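Local coordinates for aminomethyltransferase (Bartonella henselae, PDB 3GIR), which belongs to the aminomethyltransferase (glycine cleavage T-protein) family, pairing a folate-binding domain with a C-terminal barrel domain, at residues Lys67-Thr72 and Arg251-Leu256; Gly349-Gly354 and Leu383-Gln388. One frame throughout, in Å; residues are numbered along the deposited sequence. Where two conformers were deposited one is given.

Contact 1: Lys67-Thr72 and Arg251-Leu256; sequences KEHLHT and RDSLRL
His69 of helix 65-74 lays its imidazole against Ser253 and Leu254 of helix 248-257, a helix-helix crossing inside the aminomethyltransferase folate-binding domain. The short segments cross at -50°, their axes 9.3 Å apart at closest approach. His69 and Leu254 bury most of the surface here. The histidine spans the gap because its CG lies anti to the backbone N (chi1 -180°), which carries the ring out toward the partner helix. Leu254 CD2 then sits almost exactly above the ring centre, 3.5 Å from the centroid, as a CH-pi contact over one face. At the ring edge, near its plane, Ser253 OG meets His69 ND1 in a 2.7 Å hydrogen bond with an angle of 153°; either partner could be the donor. Ser253 OG is also hydrogen-bonded to Ala250 O, one turn earlier. The other ring nitrogen, NE2, is hydrogen-bonded to Ser346 OG, and two bonds at the edge of the imidazole should limit its rotation. Leu254 forks between two neighbours: CD2 goes to the histidine, while CD1 reaches Thr72 CG2 at 3.8 Å. Phe79, on strand 76-80 of the mixed sheet, touches both Leu254 and Thr72. The hydroxyl of Thr72 turns back into its own helix, where OG1 donates to Glu68 O at 3.0 Å, arriving from the face of that carbonyl opposite to Thr72 N.

Contact 2: Gly349-Gly354 and Leu383-Gln388; sequences GPVAMG and LPFVEQ
Phe385 points from the loop after strand 374-381 onto strand 349-356, where its ring meets Val351 and the backbone of Ala352. Its CG is anti to the carbonyl carbon (chi1 -70°), and with chi2 at 99° the ring plane is nearly perpendicular to the plane through CA, CB and CG, and one face turns to Val351. The CB of that valine lies over the face in a CH-pi contact, 3.9 Å from the centroid and displaced toward the rim on the CE1 side, where CB and Phe385 CE1 are 3.7 Å apart. Val351 CG1, also anti to its carbonyl carbon, spreads over the root of the ring, 3.9 Å from Phe385 CG. The other methyl, CG2, takes the cramped place between backbone N and carbonyl carbon and packs against Leu256 of helix 248-257. Ala352 joins in through its main chain: its CB points away, whereas Ala352 O lies at the ring edge in the ring plane, 3.4 Å from Phe385 CZ. The ring thus gives a face to Val351 and an edge to the carbonyl oxygen of Ala352. His381 stacks on Phe385, and Phe347 meets it edge-to-face. At the other end of the contact Leu383 reaches out through CD1, which lies 3.5 Å from Met353 SD; the methionine is modelled in two conformers, so this sulfur contact is less certain. A cis peptide bond follows Leu383 in the loop that carries both touching residues. No hydrogen bond joins the segments: the loop packs, by apolar side chains and one carbonyl at a ring edge, against a strand of the antiparallel sheet in the C-terminal barrel domain of the T-protein family.

Both contacts are buried and neither is a surface feature; their centres lie about 12 Å apart. Contact 1 joins two helices within the folate-binding domain, whereas contact 2 packs a loop on a strand of the C-terminal barrel domain. Helix 248-257 belongs to both neighbourhoods: one side carries contact 1, while Leu256 faces the barrel, with Leu256 CG 3.8 Å from Val351 CG2 and Leu256 O 3.7 Å from Phe385 CD1. Chemistry differs accordingly: contact 1 pairs a polar bond with apolar packing, whereas contact 2 has no hydrogen bond across it. Arg255, which forms salt bridges with Asp252 and Asp266, also touches Met353, though that methionine has two conformers.

Contact 1: Lys67-Thr72 and Arg251-Leu256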
loop_
_atom_site.group_PDB
_atom_site.type_symbol
_atom_site.label_atom_id
_atom_site.label_comp_id
_atom_site.label_asym_id
_atom_site.label_seq_id
_atom_site.Cartn_x
_atom_site.Cartn_y
_atom_site.Cartn_z
ATOM N N LYS A 67 -4.136 20.796 1.681
ATOM C CA LYS A 67 -3.290 21.161 2.801
ATOM C C LYS A 67 -2.925 19.922 3.651
ATOM O O LYS A 67 -1.859 19.867 4.254
ATOM C CB LYS A 67 -3.838 22.297 3.646
ATOM C CG LYS A 67 -3.761 23.686 2.954
ATOM C CD LYS A 67 -4.362 24.743 3.793
ATOM C CE LYS A 67 -4.223 26.111 3.080
ATOM N NZ LYS A 67 -5.213 27.072 3.706
ATOM N N GLU A 68 -3.754 18.906 3.663
ATOM C CA GLU A 68 -3.442 17.671 4.398
ATOM C C GLU A 68 -2.265 16.963 3.712
ATOM O O GLU A 68 -1.312 16.472 4.328
ATOM C CB GLU A 68 -4.683 16.718 4.437
ATOM C CG GLU A 68 -5.802 17.157 5.352
ATOM C CD GLU A 68 -7.147 16.444 5.089
ATOM O OE1 GLU A 68 -7.173 15.241 4.825
ATOM O OE2 GLU A 68 -8.188 17.095 5.181
ATOM N N HIS A 69 -2.346 16.893 2.376
ATOM C CA HIS A 69 -1.237 16.377 1.582
ATOM C C HIS A 69 0.054 17.121 1.847
ATOM O O HIS A 69 1.128 16.541 2.184
ATOM C CB HIS A 69 -1.640 16.387 0.097
ATOM C CG HIS A 69 -0.575 15.874 -0.832
ATOM N ND1 HIS A 69 -0.739 14.740 -1.597
ATOM C CD2 HIS A 69 0.659 16.363 -1.121
ATOM C CE1 HIS A 69 0.358 14.544 -2.311
ATOM N NE2 HIS A 69 1.237 15.505 -2.030
ATOM N N LEU A 70 -0.005 18.448 1.658
ATOM C CA LEU A 70 1.169 19.279 1.851
ATOM C C LEU A 70 1.672 19.202 3.281
ATOM O O LEU A 70 2.887 19.144 3.477
ATOM C CB LEU A 70 0.897 20.722 1.394
ATOM C CG LEU A 70 0.605 20.904 -0.105
ATOM C CD1 LEU A 70 0.008 22.355 -0.349
ATOM C CD2 LEU A 70 1.774 20.590 -1.023
ATOM N N HIS A 71 0.763 19.129 4.242
ATOM C CA HIS A 71 1.142 18.978 5.647
ATOM C C HIS A 71 2.009 17.756 5.912
ATOM O O HIS A 71 3.017 17.814 6.646
ATOM C CB HIS A 71 -0.084 19.030 6.578
ATOM C CG HIS A 71 0.296 18.925 8.024
ATOM N ND1 HIS A 71 0.602 20.039 8.780
ATOM C CD2 HIS A 71 0.478 17.848 8.826
ATOM C CE1 HIS A 71 0.915 19.640 10.009
ATOM N NE2 HIS A 71 0.875 18.320 10.059
ATOM N N THR A 72 1.670 16.634 5.267
ATOM C CA THR A 72 2.375 15.387 5.448
ATOM C C THR A 72 3.789 15.492 4.939
ATOM O O THR A 72 4.717 14.974 5.544
ATOM C CB THR A 72 1.608 14.182 4.786
ATOM O OG1 THR A 72 0.267 14.107 5.308
ATOM C CG2 THR A 72 2.270 12.865 4.984
ATOM N N ARG A 251 -4.335 10.701 1.510
ATOM C CA ARG A 251 -3.593 9.435 1.478
ATOM C C ARG A 251 -3.385 8.952 0.034
ATOM O O ARG A 251 -2.317 8.471 -0.331
ATOM C CB ARG A 251 -4.285 8.367 2.311
ATOM C CG ARG A 251 -3.743 6.982 2.219
ATOM C CD ARG A 251 -4.317 6.136 3.282
ATOM N NE ARG A 251 -4.219 4.692 3.098
ATOM C CZ ARG A 251 -3.259 3.941 3.598
ATOM N NH1 ARG A 251 -2.243 4.488 4.233
ATOM N NH2 ARG A 251 -3.329 2.610 3.436
ATOM N N ASP A 252 -4.456 9.027 -0.745
ATOM C CA ASP A 252 -4.370 8.640 -2.144
ATOM C C ASP A 252 -3.423 9.518 -3.006
ATOM O O ASP A 252 -2.678 8.973 -3.801
ATOM C CB ASP A 252 -5.809 8.590 -2.762
ATOM C CG ASP A 252 -5.830 7.770 -4.035
ATOM O OD1 ASP A 252 -5.411 6.597 -4.001
ATOM O OD2 ASP A 252 -6.142 8.382 -5.096
ATOM N N SER A 253 -3.456 10.845 -2.873
ATOM C CA SER A 253 -2.592 11.711 -3.640
ATOM C C SER A 253 -1.142 11.507 -3.244
ATOM O O SER A 253 -0.193 11.515 -4.090
ATOM C CB SER A 253 -3.016 13.180 -3.589
ATOM O OG SER A 253 -3.176 13.653 -2.252
ATOM N N LEU A 254 -0.920 11.273 -1.950
ATOM C CA LEU A 254 0.438 10.995 -1.508
ATOM C C LEU A 254 0.997 9.739 -2.118
ATOM O O LEU A 254 2.179 9.730 -2.598
ATOM C CB LEU A 254 0.558 10.971 0.022
ATOM C CG LEU A 254 0.333 12.294 0.739
ATOM C CD1 LEU A 254 -0.085 11.986 2.185
ATOM C CD2 LEU A 254 1.582 13.239 0.731
ATOM N N ARG A 255 0.286 8.627 -1.974
ATOM C CA ARG A 255 0.760 7.386 -2.481
ATOM C C ARG A 255 0.937 7.401 -3.996
ATOM O O ARG A 255 1.868 6.767 -4.507
ATOM C CB ARG A 255 -0.104 6.207 -2.011
ATOM C CG ARG A 255 -1.515 6.122 -2.624
ATOM C CD ARG A 255 -1.464 5.297 -3.838
ATOM N NE ARG A 255 -2.747 5.378 -4.523
ATOM C CZ ARG A 255 -3.046 4.814 -5.697
ATOM N NH1 ARG A 255 -2.198 4.077 -6.376
ATOM N NH2 ARG A 255 -4.291 4.986 -6.154
ATOM N N LEU A 256 0.041 8.062 -4.694
ATOM C CA LEU A 256 0.110 8.120 -6.154
ATOM C C LEU A 256 1.304 8.927 -6.633
ATOM O O LEU A 256 2.061 8.472 -7.503
ATOM C CB LEU A 256 -1.229 8.633 -6.694
ATOM C CG LEU A 256 -1.411 8.781 -8.213
ATOM C CD1 LEU A 256 -0.902 7.509 -8.928
ATOM C CD2 LEU A 256 -2.860 9.210 -8.547
#

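Contact 2: Gly349-Gly354 and Leu383-Gln388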
loop_
_atom_site.group_PDB
_atom_site.type_symbol
_atom_site.label_atom_id
_atom_site.label_comp_id
_atom_site.label_asym_id
_atom_site.label_seq_id
_atom_site.Cartn_x
_atom_site.Cartn_y
_atom_site.Cartn_z
ATOM N N GLY A 349 0.568 19.260 -10.171
ATOM C CA GLY A 349 -0.260 18.989 -11.327
ATOM C C GLY A 349 -0.835 17.586 -11.270
ATOM O O GLY A 349 -0.547 16.859 -10.329
ATOM N N PRO A 350 -1.704 17.245 -12.231
ATOM C CA PRO A 350 -2.293 15.893 -12.303
ATOM C C PRO A 350 -1.214 14.801 -12.409
ATOM O O PRO A 350 -0.180 14.985 -13.107
ATOM C CB PRO A 350 -3.164 15.946 -13.555
ATOM C CG PRO A 350 -3.289 17.328 -13.868
ATOM C CD PRO A 350 -2.204 18.096 -13.320
ATOM N N VAL A 351 -1.451 13.707 -11.685
ATOM C CA VAL A 351 -0.661 12.500 -11.672
ATOM C C VAL A 351 -1.627 11.352 -11.894
ATOM O O VAL A 351 -2.834 11.453 -11.607
ATOM C CB VAL A 351 0.127 12.373 -10.360
ATOM C CG1 VAL A 351 1.058 13.620 -10.270
ATOM C CG2 VAL A 351 -0.779 12.390 -9.135
ATOM N N ALA A 352 -1.174 10.307 -12.545
ATOM C CA ALA A 352 -1.925 9.128 -12.754
ATOM C C ALA A 352 -1.074 7.903 -13.007
ATOM O O ALA A 352 0.147 8.004 -13.179
ATOM C CB ALA A 352 -2.805 9.389 -14.082
ATOM N N MET A 353 -1.725 6.732 -12.969
ATOM C CA MET A 353 -1.068 5.472 -13.326
ATOM C C MET A 353 -2.079 4.679 -14.104
ATOM O O MET A 353 -3.284 4.885 -13.997
ATOM C CB MET A 353 -0.585 4.661 -12.112
ATOM C CG MET A 353 0.605 5.217 -11.455
ATOM S SD MET A 353 1.344 4.086 -10.229
ATOM C CE MET A 353 -0.110 3.271 -9.610
ATOM N N GLY A 354 -1.596 3.757 -14.938
ATOM C CA GLY A 354 -2.555 2.979 -15.718
ATOM C C GLY A 354 -1.831 1.897 -16.485
ATOM O O GLY A 354 -0.618 1.657 -16.251
ATOM N N LEU A 383 8.035 6.801 -12.697
ATOM C CA LEU A 383 7.574 6.808 -11.301
ATOM C C LEU A 383 8.792 6.649 -10.403
ATOM O O LEU A 383 9.759 5.993 -10.816
ATOM C CB LEU A 383 6.614 5.683 -11.101
ATOM C CG LEU A 383 5.271 5.747 -11.860
ATOM C CD1 LEU A 383 4.555 4.382 -11.695
ATOM C CD2 LEU A 383 4.474 6.981 -11.379
ATOM N N PRO A 384 8.774 7.240 -9.201
ATOM C CA PRO A 384 7.702 8.080 -8.684
ATOM C C PRO A 384 7.708 9.466 -9.309
ATOM O O PRO A 384 8.697 9.927 -9.898
ATOM C CB PRO A 384 8.001 8.178 -7.190
ATOM C CG PRO A 384 9.501 8.053 -7.161
ATOM C CD PRO A 384 9.939 7.208 -8.292
ATOM N N PHE A 385 6.603 10.181 -9.151
ATOM C CA PHE A 385 6.526 11.550 -9.570
ATOM C C PHE A 385 7.293 12.491 -8.675
ATOM O O PHE A 385 7.741 13.576 -9.122
ATOM C CB PHE A 385 5.065 12.004 -9.592
ATOM C CG PHE A 385 4.221 11.392 -10.692
ATOM C CD1 PHE A 385 3.364 10.290 -10.449
ATOM C CD2 PHE A 385 4.260 11.925 -11.972
ATOM C CE1 PHE A 385 2.565 9.754 -11.468
ATOM C CE2 PHE A 385 3.442 11.408 -12.961
ATOM C CZ PHE A 385 2.658 10.294 -12.725
ATOM N N VAL A 386 7.315 12.175 -7.378
ATOM C CA VAL A 386 7.968 12.982 -6.372
ATOM C C VAL A 386 9.038 12.105 -5.706
ATOM O O VAL A 386 8.830 10.947 -5.382
ATOM C CB VAL A 386 6.893 13.518 -5.336
ATOM C CG1 VAL A 386 7.589 14.192 -4.155
ATOM C CG2 VAL A 386 5.893 14.450 -6.021
ATOM N N GLU A 387 10.189 12.720 -5.426
ATOM C CA GLU A 387 11.333 12.040 -4.886
ATOM C C GLU A 387 11.016 11.414 -3.518
ATOM O O GLU A 387 10.409 12.072 -2.690
ATOM C CB GLU A 387 12.450 13.067 -4.668
ATOM C CG GLU A 387 13.867 12.480 -4.556
ATOM C CD GLU A 387 14.912 13.536 -4.102
ATOM O OE1 GLU A 387 14.639 14.766 -4.191
ATOM O OE2 GLU A 387 15.994 13.117 -3.634
ATOM N N GLN A 388 11.395 10.151 -3.352
ATOM C CA GLN A 388 11.205 9.454 -2.087
ATOM C C GLN A 388 12.241 9.865 -1.078
ATOM O O GLN A 388 13.332 10.206 -1.491
ATOM C CB GLN A 388 11.185 7.958 -2.269
ATOM C CG GLN A 388 9.959 7.558 -3.137
ATOM C CD GLN A 388 10.041 6.131 -3.593
ATOM O OE1 GLN A 388 11.091 5.518 -3.569
ATOM N NE2 GLN A 388 8.889 5.583 -4.011
#